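PDB 2QIK: putative gamma-glutamylcyclotransferase YkqA from Bacillus subtilis, which is a putative gamma-glutamylcyclotransferase, probably releasing gamma-glutamyl groups as a cyclised product. Local coordinates for residues N2-K13 with I56-D64; A145-V155 with Y191-L201. All blocks are in the same frame, centred on the assembly; numbering follows the deposited sequence.

How the interactions relate
The two contacts lie on opposite sides of the chain's centre. Their own centres are 32 Å apart, and their nearest atoms stay about 14 Å from each other. Along the chain, interaction 1 closes before interaction 2 opens. Interaction 1 pairs an outermost strand of the five-stranded antiparallel sheet with its neighbour. It includes Tyr8, Gly9, Thr10 and Leu11, the substrate-binding residues inferred by similarity. Interaction 2 belongs to the three-stranded sheet built from 128-132, 185-193 and 154-161, and lies away from that site. Each contact combines strand pairing with a carboxylate-arginine salt bridge; interaction 1 is largely buried, interaction 2 only partly so.

Interaction 1 of 2, residues N2-K13 with I56-D64; sequences NSLLFVYGTLRK and IYGEVYEAD
Glu59 sets its CG beside its own backbone N (chi1 -59°) and extends its chain from there, which carries the carboxylate to Arg12 and Lys13. Arg12 bends at chi3 (66°) and turns NE toward it. Arg12 NE donates to Glu59 OE1 at 2.8 Å in a nearly straight salt bridge. The oxygen lies in the guanidinium plane, but the nitrogen meets it from above the carboxylate plane; the two planes are nearly perpendicular. Lys13 N reaches the syn lone pair of Glu59 OE2 at 3.0 Å. Tyr61 OH also donates to Glu59 OE2, at 2.8 Å and nearly along the C-O axis. Gly58 CA lies over one face of the guanidinium, and Asp114 forms a second salt bridge with Arg12 NH1.

Strands 3-7 and 56-63 run antiparallel. Three hydrogen-bonded pairs join them: Ser3 with Ala63, Leu5 with Tyr61, and Val7 with Glu59. Val7 CG2 packs 3.7 Å from Tyr61 CE1 on the face that carries Glu59. On the other face, the Phe6 ring reaches past Gly58. Phe6 CZ comes within 3.6 Å of Ile56 O, which lies at the ring edge, and Phe6 CE1 is 4.1 Å from Ile56 CG2. A water joins Tyr8 O, Tyr57 O and Arg12 NH1.

The turn Gly9-Arg12 contains most of the substrate-binding residues inferred by similarity. Glu59 holds its last residue, Arg12, by the side chain and the next, Lys13, by the backbone N-H. This buried carboxylate therefore ties the end of the probable substrate loop to the sheet. Arg12 probably offsets its charge, with a weak, long ion pair from Lys116.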
loop_
_atom_site.group_PDB
_atom_site.type_symbol
_atom_site.label_atom_id
_atom_site.label_comp_id
_atom_site.label_asym_id
_atom_site.label_seq_id
_atom_site.Cartn_x
_atom_site.Cartn_y
_atom_site.Cartn_z
ATOM N N ASN A 2 -24.751 5.515 9.414
ATOM C CA ASN A 2 -23.614 4.755 8.797
ATOM C C ASN A 2 -22.528 4.678 9.818
ATOM O O ASN A 2 -22.400 5.526 10.694
ATOM C CB ASN A 2 -23.068 5.470 7.537
ATOM C CG ASN A 2 -23.977 5.440 6.390
ATOM O OD1 ASN A 2 -23.723 6.054 5.330
ATOM N ND2 ASN A 2 -25.047 4.675 6.543
ATOM N N SER A 3 -21.717 3.667 9.682
ATOM C CA SER A 3 -20.621 3.457 10.617
ATOM C C SER A 3 -19.342 3.219 9.810
ATOM O O SER A 3 -19.349 2.398 8.879
ATOM C CB SER A 3 -20.858 2.185 11.434
ATOM O OG SER A 3 -22.066 2.261 12.190
ATOM N N LEU A 4 -18.234 3.804 10.243
ATOM C CA LEU A 4 -16.948 3.411 9.723
ATOM C C LEU A 4 -16.619 2.012 10.187
ATOM O O LEU A 4 -16.835 1.653 11.340
ATOM C CB LEU A 4 -15.853 4.385 10.083
ATOM C CG LEU A 4 -16.034 5.772 9.546
ATOM C CD1 LEU A 4 -14.868 6.663 10.073
ATOM C CD2 LEU A 4 -16.026 5.808 8.031
ATOM N N LEU A 5 -16.067 1.228 9.273
ATOM C CA LEU A 5 -15.741 -0.177 9.472
ATOM C C LEU A 5 -14.328 -0.468 8.948
ATOM O O LEU A 5 -14.043 -0.153 7.786
ATOM C CB LEU A 5 -16.743 -1.044 8.715
ATOM C CG LEU A 5 -16.414 -2.548 8.702
ATOM C CD1 LEU A 5 -16.573 -3.169 10.029
ATOM C CD2 LEU A 5 -17.298 -3.248 7.686
ATOM N N PHE A 6 -13.485 -0.973 9.826
ATOM C CA PHE A 6 -12.122 -1.378 9.455
ATOM C C PHE A 6 -12.106 -2.870 9.225
ATOM O O PHE A 6 -12.497 -3.651 10.089
ATOM C CB PHE A 6 -11.153 -1.001 10.604
ATOM C CG PHE A 6 -9.733 -1.456 10.406
ATOM C CD1 PHE A 6 -9.284 -2.617 10.962
ATOM C CD2 PHE A 6 -8.845 -0.714 9.669
ATOM C CE1 PHE A 6 -7.945 -3.025 10.837
ATOM C CE2 PHE A 6 -7.541 -1.122 9.531
ATOM C CZ PHE A 6 -7.109 -2.228 10.130
ATOM N N VAL A 7 -11.662 -3.265 8.018
ATOM C CA VAL A 7 -11.587 -4.661 7.656
ATOM C C VAL A 7 -10.140 -5.039 7.343
ATOM O O VAL A 7 -9.393 -4.293 6.750
ATOM C CB VAL A 7 -12.478 -5.104 6.443
ATOM C CG1 VAL A 7 -13.974 -5.005 6.883
ATOM C CG2 VAL A 7 -12.145 -4.258 5.177
ATOM N N TYR A 8 -9.802 -6.257 7.751
ATOM C CA TYR A 8 -8.412 -6.730 7.712
ATOM C C TYR A 8 -8.242 -8.124 7.100
ATOM O O TYR A 8 -7.123 -8.567 6.892
ATOM C CB TYR A 8 -7.806 -6.743 9.143
ATOM C CG TYR A 8 -8.595 -7.586 10.112
ATOM C CD1 TYR A 8 -8.404 -8.958 10.149
ATOM C CD2 TYR A 8 -9.510 -7.048 10.944
ATOM C CE1 TYR A 8 -9.133 -9.764 10.970
ATOM C CE2 TYR A 8 -10.257 -7.841 11.779
ATOM C CZ TYR A 8 -10.069 -9.202 11.804
ATOM O OH TYR A 8 -10.772 -10.041 12.667
ATOM N N GLY A 9 -9.356 -8.797 6.834
ATOM C CA GLY A 9 -9.288 -10.169 6.422
ATOM C C GLY A 9 -10.101 -10.448 5.172
ATOM O O GLY A 9 -9.887 -9.855 4.121
ATOM N N THR A 10 -11.036 -11.383 5.314
ATOM C CA THR A 10 -11.859 -11.825 4.211
ATOM C C THR A 10 -12.809 -10.813 3.644
ATOM O O THR A 10 -13.388 -11.042 2.573
ATOM C CB THR A 10 -12.695 -13.084 4.559
ATOM O OG1 THR A 10 -13.764 -12.744 5.432
ATOM C CG2 THR A 10 -11.829 -14.175 5.185
ATOM N N LEU A 11 -12.990 -9.692 4.312
ATOM C CA LEU A 11 -13.797 -8.552 3.859
ATOM C C LEU A 11 -13.012 -7.531 3.057
ATOM O O LEU A 11 -13.622 -6.616 2.516
ATOM C CB LEU A 11 -14.456 -7.872 5.018
ATOM C CG LEU A 11 -15.497 -8.692 5.789
ATOM C CD1 LEU A 11 -15.931 -7.938 7.058
ATOM C CD2 LEU A 11 -16.670 -8.992 4.903
ATOM N N ARG A 12 -11.676 -7.632 3.026
ATOM C CA ARG A 12 -10.908 -6.692 2.246
ATOM C C ARG A 12 -11.242 -6.832 0.741
ATOM O O ARG A 12 -11.740 -7.876 0.282
ATOM C CB ARG A 12 -9.379 -6.843 2.441
ATOM C CG ARG A 12 -8.937 -6.382 3.828
ATOM C CD ARG A 12 -7.415 -6.499 3.996
ATOM N NE ARG A 12 -6.739 -5.576 3.107
ATOM C CZ ARG A 12 -5.457 -5.430 3.066
ATOM N NH1 ARG A 12 -4.644 -6.054 3.895
ATOM N NH2 ARG A 12 -4.888 -4.642 2.175
ATOM N N LYS A 13 -10.930 -5.801 -0.004
ATOM C CA LYS A 13 -11.236 -5.795 -1.435
ATOM C C LYS A 13 -10.610 -7.005 -2.069
ATOM O O LYS A 13 -9.481 -7.362 -1.766
ATOM C CB LYS A 13 -10.723 -4.476 -2.056
ATOM C CG LYS A 13 -11.269 -4.171 -3.408
ATOM C CD LYS A 13 -10.588 -2.860 -3.947
ATOM C CE LYS A 13 -11.347 -2.361 -5.124
ATOM N NZ LYS A 13 -10.710 -1.099 -5.670
ATOM N N ILE A 56 -1.906 -3.904 12.688
ATOM C CA ILE A 56 -2.771 -4.630 11.736
ATOM C C ILE A 56 -3.131 -3.645 10.632
ATOM O O ILE A 56 -3.595 -2.542 10.901
ATOM C CB ILE A 56 -4.094 -5.040 12.419
ATOM C CG1 ILE A 56 -3.839 -5.902 13.641
ATOM C CG2 ILE A 56 -5.004 -5.785 11.417
ATOM C CD1 ILE A 56 -4.842 -5.643 14.769
ATOM N N TYR A 57 -2.932 -4.052 9.392
ATOM C CA TYR A 57 -3.232 -3.259 8.217
ATOM C C TYR A 57 -4.599 -3.661 7.630
ATOM O O TYR A 57 -5.010 -4.812 7.743
ATOM C CB TYR A 57 -2.123 -3.362 7.177
ATOM C CG TYR A 57 -0.898 -2.666 7.670
ATOM C CD1 TYR A 57 0.079 -3.304 8.449
ATOM C CD2 TYR A 57 -0.785 -1.294 7.508
ATOM C CE1 TYR A 57 1.122 -2.625 9.023
ATOM C CE2 TYR A 57 0.277 -0.602 8.051
ATOM C CZ TYR A 57 1.231 -1.257 8.826
ATOM O OH TYR A 57 2.221 -0.488 9.443
ATOM N N GLY A 58 -5.304 -2.706 7.069
ATOM C CA GLY A 58 -6.571 -2.984 6.505
ATOM C C GLY A 58 -7.124 -1.780 5.759
ATOM O O GLY A 58 -6.384 -0.921 5.295
ATOM N N GLU A 59 -8.457 -1.750 5.625
ATOM C CA GLU A 59 -9.157 -0.781 4.802
ATOM C C GLU A 59 -10.361 -0.276 5.581
ATOM O O GLU A 59 -10.897 -1.019 6.418
ATOM C CB GLU A 59 -9.686 -1.484 3.529
ATOM C CG GLU A 59 -8.592 -2.119 2.684
ATOM C CD GLU A 59 -9.052 -3.156 1.701
ATOM O OE1 GLU A 59 -8.224 -4.032 1.301
ATOM O OE2 GLU A 59 -10.191 -3.234 1.317
ATOM N N VAL A 60 -10.752 0.991 5.336
ATOM C CA VAL A 60 -11.913 1.578 6.008
ATOM C C VAL A 60 -13.025 1.793 5.011
ATOM O O VAL A 60 -12.810 2.405 3.969
ATOM C CB VAL A 60 -11.564 2.877 6.684
ATOM C CG1 VAL A 60 -12.775 3.532 7.347
ATOM C CG2 VAL A 60 -10.418 2.723 7.702
ATOM N N TYR A 61 -14.213 1.304 5.351
ATOM C CA TYR A 61 -15.428 1.471 4.569
ATOM C C TYR A 61 -16.494 2.174 5.386
ATOM O O TYR A 61 -16.489 2.160 6.613
ATOM C CB TYR A 61 -15.960 0.078 4.148
ATOM C CG TYR A 61 -15.123 -0.569 3.105
ATOM C CD1 TYR A 61 -13.991 -1.279 3.463
ATOM C CD2 TYR A 61 -15.398 -0.480 1.758
ATOM C CE1 TYR A 61 -13.151 -1.823 2.562
ATOM C CE2 TYR A 61 -14.566 -1.019 0.820
ATOM C CZ TYR A 61 -13.395 -1.712 1.251
ATOM O OH TYR A 61 -12.542 -2.221 0.272
ATOM N N GLU A 62 -17.435 2.797 4.660
ATOM C CA GLU A 62 -18.608 3.349 5.298
ATOM C C GLU A 62 -19.776 2.361 5.111
ATOM O O GLU A 62 -20.242 2.156 4.009
ATOM C CB GLU A 62 -18.952 4.645 4.624
ATOM C CG GLU A 62 -20.196 5.206 5.120
ATOM C CD GLU A 62 -20.080 6.191 6.114
ATOM O OE1 GLU A 62 -19.430 5.823 7.177
ATOM O OE2 GLU A 62 -20.744 7.288 5.797
ATOM N N ALA A 63 -20.171 1.715 6.203
ATOM C CA ALA A 63 -21.141 0.653 6.225
ATOM C C ALA A 63 -22.471 1.107 6.751
ATOM O O ALA A 63 -22.554 1.656 7.858
ATOM C CB ALA A 63 -20.644 -0.490 7.045
ATOM N N ASP A 64 -23.548 0.840 6.005
ATOM C CA ASP A 64 -24.861 1.146 6.532
ATOM C C ASP A 64 -25.341 0.115 7.568
ATOM O O ASP A 64 -24.694 -0.904 7.780
ATOM C CB ASP A 64 -25.840 1.461 5.397
ATOM C CG ASP A 64 -26.160 0.295 4.546
ATOM O OD1 ASP A 64 -26.858 0.520 3.530
ATOM O OD2 ASP A 64 -25.858 -0.880 4.818
HETATM O O HOH W 1 -24.093 1.407 10.469
HETATM O O HOH W 2 -4.892 -7.205 6.532
HETATM O O HOH W 3 -6.470 -4.106 -0.363
#

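Interaction 2 of 2, residues A145-V155 with Y191-L201; sequences AGVDHYFQDPV and YRIPYSALSYL
Phe151 turns its ring edge to the face of Tyr191 in a T-shaped stack. The planes are 85° apart and the centroids 5.3 Å. Phe151 CD1 sits over the centre of the Tyr191 ring. Farther round the Phe151 ring, CE1 meets Ile193 CG2 and CZ meets Leu201 CD2. Phe142 of helix 140-145 stacks on Phe151 as well, so this ring joins that helix to the 191-201 segment.

Ala197 CB covers one face of Tyr150 in a CH-pi contact, and His149 CE1 lies over the opposite face. Pro194 CD touches Tyr150 CD1 at 3.6 Å. Ser196 OG donates to Tyr150 OH at 2.8 Å. In Val147, CG2 takes the place between the backbone N and the carbonyl carbon, and points at the centre of the Tyr200 face, 3.6 Å from the centroid and 8° off the normal.

Near the strand end, Arg192 NH1 forms a salt bridge with Asp153 OD2 at 3.0 Å, and Tyr129 OH is hydrogen-bonded to Arg192 NE. The oxygen lies near the guanidinium plane, yet NH1 meets it from above the carboxylate plane, and the two planes are 45° apart. Val155 CG2 rests over a guanidinium face. Arg192 N donates to Asp153 O at 3.1 Å, beside the non-hydrogen-bonded pair Pro154-Tyr191. One water links Tyr150 O, Asp153 N and Arg192 O.

The contact thus joins the connection from helix 140-145 into strand 154-161 to the end of strand 185-193, the turn after it and the start of helix 198-204. Aromatic and CH-pi packing runs from Tyr191 to Tyr200, while a salt bridge and water-bridged carbonyls hold the strand side.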
loop_
_atom_site.group_PDB
_atom_site.type_symbol
_atom_site.label_atom_id
_atom_site.label_comp_id
_atom_site.label_asym_id
_atom_site.label_seq_id
_atom_site.Cartn_x
_atom_site.Cartn_y
_atom_site.Cartn_z
ATOM N N ALA A 145 22.655 -4.338 -9.042
ATOM C CA ALA A 145 22.338 -5.434 -8.173
ATOM C C ALA A 145 22.217 -6.753 -8.953
ATOM O O ALA A 145 22.018 -7.782 -8.340
ATOM C CB ALA A 145 21.052 -5.136 -7.459
ATOM N N GLY A 146 22.296 -6.726 -10.297
ATOM C CA GLY A 146 22.160 -7.938 -11.075
ATOM C C GLY A 146 20.769 -8.478 -11.188
ATOM O O GLY A 146 20.576 -9.652 -11.468
ATOM N N VAL A 147 19.766 -7.628 -10.965
ATOM C CA VAL A 147 18.378 -8.020 -11.046
ATOM C C VAL A 147 17.566 -7.426 -12.173
ATOM O O VAL A 147 16.342 -7.586 -12.244
ATOM C CB VAL A 147 17.651 -7.790 -9.682
ATOM C CG1 VAL A 147 18.307 -8.583 -8.590
ATOM C CG2 VAL A 147 17.525 -6.334 -9.336
ATOM N N ASP A 148 18.201 -6.643 -13.034
ATOM C CA ASP A 148 17.441 -5.979 -14.108
ATOM C C ASP A 148 16.731 -6.937 -15.016
ATOM O O ASP A 148 15.698 -6.585 -15.566
ATOM C CB ASP A 148 18.259 -4.972 -14.944
ATOM C CG ASP A 148 17.380 -4.024 -15.691
ATOM O OD1 ASP A 148 16.458 -3.436 -15.086
ATOM O OD2 ASP A 148 17.570 -3.798 -16.891
ATOM N N HIS A 149 17.253 -8.146 -15.160
ATOM C CA HIS A 149 16.579 -9.169 -15.918
ATOM C C HIS A 149 15.145 -9.442 -15.469
ATOM O O HIS A 149 14.336 -9.924 -16.268
ATOM C CB HIS A 149 17.409 -10.459 -15.911
ATOM C CG HIS A 149 17.605 -11.113 -14.581
ATOM N ND1 HIS A 149 16.731 -12.054 -14.093
ATOM C CD2 HIS A 149 18.508 -10.880 -13.598
ATOM C CE1 HIS A 149 17.147 -12.440 -12.903
ATOM N NE2 HIS A 149 18.208 -11.740 -12.566
ATOM N N TYR A 150 14.822 -9.119 -14.210
ATOM C CA TYR A 150 13.457 -9.281 -13.684
ATOM C C TYR A 150 12.523 -8.124 -14.047
ATOM O O TYR A 150 11.340 -8.250 -13.906
ATOM C CB TYR A 150 13.475 -9.410 -12.201
ATOM C CG TYR A 150 14.024 -10.688 -11.634
ATOM C CD1 TYR A 150 13.635 -11.939 -12.131
ATOM C CD2 TYR A 150 14.878 -10.700 -10.562
ATOM C CE1 TYR A 150 14.052 -13.127 -11.531
ATOM C CE2 TYR A 150 15.318 -11.848 -9.999
ATOM C CZ TYR A 150 14.869 -13.086 -10.477
ATOM O OH TYR A 150 15.212 -14.300 -9.916
ATOM N N PHE A 151 13.102 -6.980 -14.478
ATOM C CA PHE A 151 12.413 -5.703 -14.598
ATOM C C PHE A 151 12.400 -5.317 -16.091
ATOM O O PHE A 151 12.281 -4.142 -16.448
ATOM C CB PHE A 151 12.975 -4.648 -13.692
ATOM C CG PHE A 151 12.800 -4.978 -12.258
ATOM C CD1 PHE A 151 11.637 -4.696 -11.584
ATOM C CD2 PHE A 151 13.812 -5.620 -11.563
ATOM C CE1 PHE A 151 11.465 -5.043 -10.304
ATOM C CE2 PHE A 151 13.659 -5.979 -10.249
ATOM C CZ PHE A 151 12.486 -5.698 -9.603
ATOM N N GLN A 152 12.401 -6.325 -16.972
ATOM C CA GLN A 152 12.394 -6.121 -18.443
ATOM C C GLN A 152 11.074 -6.534 -19.100
ATOM O O GLN A 152 10.969 -6.693 -20.327
ATOM C CB GLN A 152 13.628 -6.819 -19.035
ATOM C CG GLN A 152 14.951 -6.114 -18.704
ATOM C CD GLN A 152 16.228 -6.933 -18.975
ATOM O OE1 GLN A 152 17.337 -6.494 -18.618
ATOM N NE2 GLN A 152 16.063 -8.102 -19.517
ATOM N N ASP A 153 10.045 -6.702 -18.272
ATOM C CA ASP A 153 8.686 -6.995 -18.812
ATOM C C ASP A 153 7.710 -5.974 -18.181
ATOM O O ASP A 153 6.778 -6.320 -17.431
ATOM C CB ASP A 153 8.234 -8.447 -18.490
ATOM C CG ASP A 153 6.962 -8.871 -19.197
ATOM O OD1 ASP A 153 6.511 -8.246 -20.160
ATOM O OD2 ASP A 153 6.403 -9.861 -18.818
ATOM N N PRO A 154 7.928 -4.696 -18.467
ATOM C CA PRO A 154 6.984 -3.672 -18.020
ATOM C C PRO A 154 5.660 -3.864 -18.734
ATOM O O PRO A 154 5.599 -4.004 -19.955
ATOM C CB PRO A 154 7.679 -2.341 -18.364
ATOM C CG PRO A 154 8.533 -2.702 -19.546
ATOM C CD PRO A 154 9.006 -4.096 -19.263
ATOM N N VAL A 155 4.603 -3.790 -17.961
ATOM C CA VAL A 155 3.291 -3.636 -18.524
ATOM C C VAL A 155 3.202 -2.212 -19.072
ATOM O O VAL A 155 2.669 -2.043 -20.173
ATOM C CB VAL A 155 2.189 -3.927 -17.486
ATOM C CG1 VAL A 155 0.753 -3.719 -18.151
ATOM C CG2 VAL A 155 2.377 -5.354 -16.961
ATOM N N TYR A 191 5.294 -3.266 -13.517
ATOM C CA TYR A 191 6.123 -4.344 -13.998
ATOM C C TYR A 191 5.494 -5.708 -13.706
ATOM O O TYR A 191 4.867 -5.897 -12.668
ATOM C CB TYR A 191 7.455 -4.372 -13.293
ATOM C CG TYR A 191 8.387 -3.194 -13.443
ATOM C CD1 TYR A 191 9.273 -3.100 -14.493
ATOM C CD2 TYR A 191 8.442 -2.243 -12.469
ATOM C CE1 TYR A 191 10.159 -2.082 -14.603
ATOM C CE2 TYR A 191 9.349 -1.159 -12.557
ATOM C CZ TYR A 191 10.218 -1.114 -13.614
ATOM O OH TYR A 191 11.149 -0.094 -13.699
ATOM N N ARG A 192 5.623 -6.661 -14.624
ATOM C CA ARG A 192 5.311 -8.074 -14.341
ATOM C C ARG A 192 6.640 -8.741 -13.937
ATOM O O ARG A 192 7.579 -8.788 -14.743
ATOM C CB ARG A 192 4.778 -8.745 -15.586
ATOM C CG ARG A 192 4.356 -10.185 -15.394
ATOM C CD ARG A 192 3.880 -10.833 -16.622
ATOM N NE ARG A 192 2.681 -10.211 -17.035
ATOM C CZ ARG A 192 2.538 -9.293 -18.004
ATOM N NH1 ARG A 192 3.573 -8.914 -18.749
ATOM N NH2 ARG A 192 1.344 -8.765 -18.240
ATOM N N ILE A 193 6.717 -9.188 -12.692
ATOM C CA ILE A 193 7.954 -9.765 -12.157
ATOM C C ILE A 193 7.693 -11.173 -11.593
ATOM O O ILE A 193 6.581 -11.459 -11.130
ATOM C CB ILE A 193 8.595 -8.866 -11.110
ATOM C CG1 ILE A 193 7.786 -8.848 -9.780
ATOM C CG2 ILE A 193 8.824 -7.448 -11.592
ATOM C CD1 ILE A 193 8.434 -7.984 -8.694
ATOM N N PRO A 194 8.698 -12.034 -11.577
ATOM C CA PRO A 194 8.550 -13.283 -10.895
ATOM C C PRO A 194 8.558 -13.067 -9.378
ATOM O O PRO A 194 9.191 -12.165 -8.874
ATOM C CB PRO A 194 9.758 -14.133 -11.372
ATOM C CG PRO A 194 10.288 -13.384 -12.585
ATOM C CD PRO A 194 9.994 -11.926 -12.259
ATOM N N TYR A 195 7.914 -13.993 -8.682
ATOM C CA TYR A 195 7.996 -14.079 -7.226
ATOM C C TYR A 195 9.467 -13.982 -6.729
ATOM O O TYR A 195 9.739 -13.416 -5.675
ATOM C CB TYR A 195 7.351 -15.344 -6.754
ATOM C CG TYR A 195 7.317 -15.454 -5.252
ATOM C CD1 TYR A 195 6.517 -14.666 -4.475
ATOM C CD2 TYR A 195 8.090 -16.412 -4.589
ATOM C CE1 TYR A 195 6.501 -14.756 -3.111
ATOM C CE2 TYR A 195 8.079 -16.514 -3.216
ATOM C CZ TYR A 195 7.264 -15.703 -2.493
ATOM O OH TYR A 195 7.265 -15.848 -1.110
ATOM N N SER A 196 10.387 -14.592 -7.446
ATOM C CA SER A 196 11.736 -14.648 -7.050
ATOM C C SER A 196 12.422 -13.283 -7.023
ATOM O O SER A 196 13.522 -13.173 -6.456
ATOM C CB SER A 196 12.555 -15.562 -7.922
ATOM O OG SER A 196 12.581 -15.082 -9.244
ATOM N N ALA A 197 11.819 -12.254 -7.602
ATOM C CA ALA A 197 12.335 -10.861 -7.518
ATOM C C ALA A 197 11.905 -10.172 -6.256
ATOM O O ALA A 197 12.382 -9.051 -5.967
ATOM C CB ALA A 197 11.848 -10.107 -8.699
ATOM N N LEU A 198 10.994 -10.731 -5.465
ATOM C CA LEU A 198 10.431 -9.979 -4.362
ATOM C C LEU A 198 11.357 -9.679 -3.224
ATOM O O LEU A 198 11.301 -8.559 -2.643
ATOM C CB LEU A 198 9.204 -10.753 -3.801
ATOM C CG LEU A 198 8.294 -9.995 -2.898
ATOM C CD1 LEU A 198 7.781 -8.628 -3.528
ATOM C CD2 LEU A 198 7.149 -10.897 -2.546
ATOM N N SER A 199 12.194 -10.626 -2.819
ATOM C CA SER A 199 13.021 -10.340 -1.664
ATOM C C SER A 199 14.039 -9.220 -1.938
ATOM O O SER A 199 14.348 -8.439 -1.027
ATOM C CB SER A 199 13.674 -11.593 -1.066
ATOM O OG SER A 199 14.601 -12.183 -1.942
ATOM N N TYR A 200 14.481 -9.073 -3.191
ATOM C CA TYR A 200 15.323 -7.930 -3.578
ATOM C C TYR A 200 14.552 -6.646 -3.245
ATOM O O TYR A 200 15.104 -5.696 -2.679
ATOM C CB TYR A 200 15.632 -7.999 -5.083
ATOM C CG TYR A 200 16.142 -6.671 -5.605
ATOM C CD1 TYR A 200 17.431 -6.283 -5.362
ATOM C CD2 TYR A 200 15.314 -5.796 -6.227
ATOM C CE1 TYR A 200 17.882 -5.052 -5.716
ATOM C CE2 TYR A 200 15.738 -4.585 -6.620
ATOM C CZ TYR A 200 17.036 -4.184 -6.370
ATOM O OH TYR A 200 17.466 -2.924 -6.790
ATOM N N LEU A 201 13.276 -6.578 -3.630
ATOM C CA LEU A 201 12.493 -5.367 -3.362
ATOM C C LEU A 201 12.314 -5.131 -1.876
ATOM O O LEU A 201 12.381 -3.995 -1.408
ATOM C CB LEU A 201 11.197 -5.383 -4.085
ATOM C CG LEU A 201 11.255 -5.328 -5.614
ATOM C CD1 LEU A 201 9.903 -5.566 -6.233
ATOM C CD2 LEU A 201 11.791 -3.980 -6.052
HETATM O O HOH W 4 9.435 -6.854 -15.457
HETATM O O HOH W 5 9.728 -10.398 -15.713
#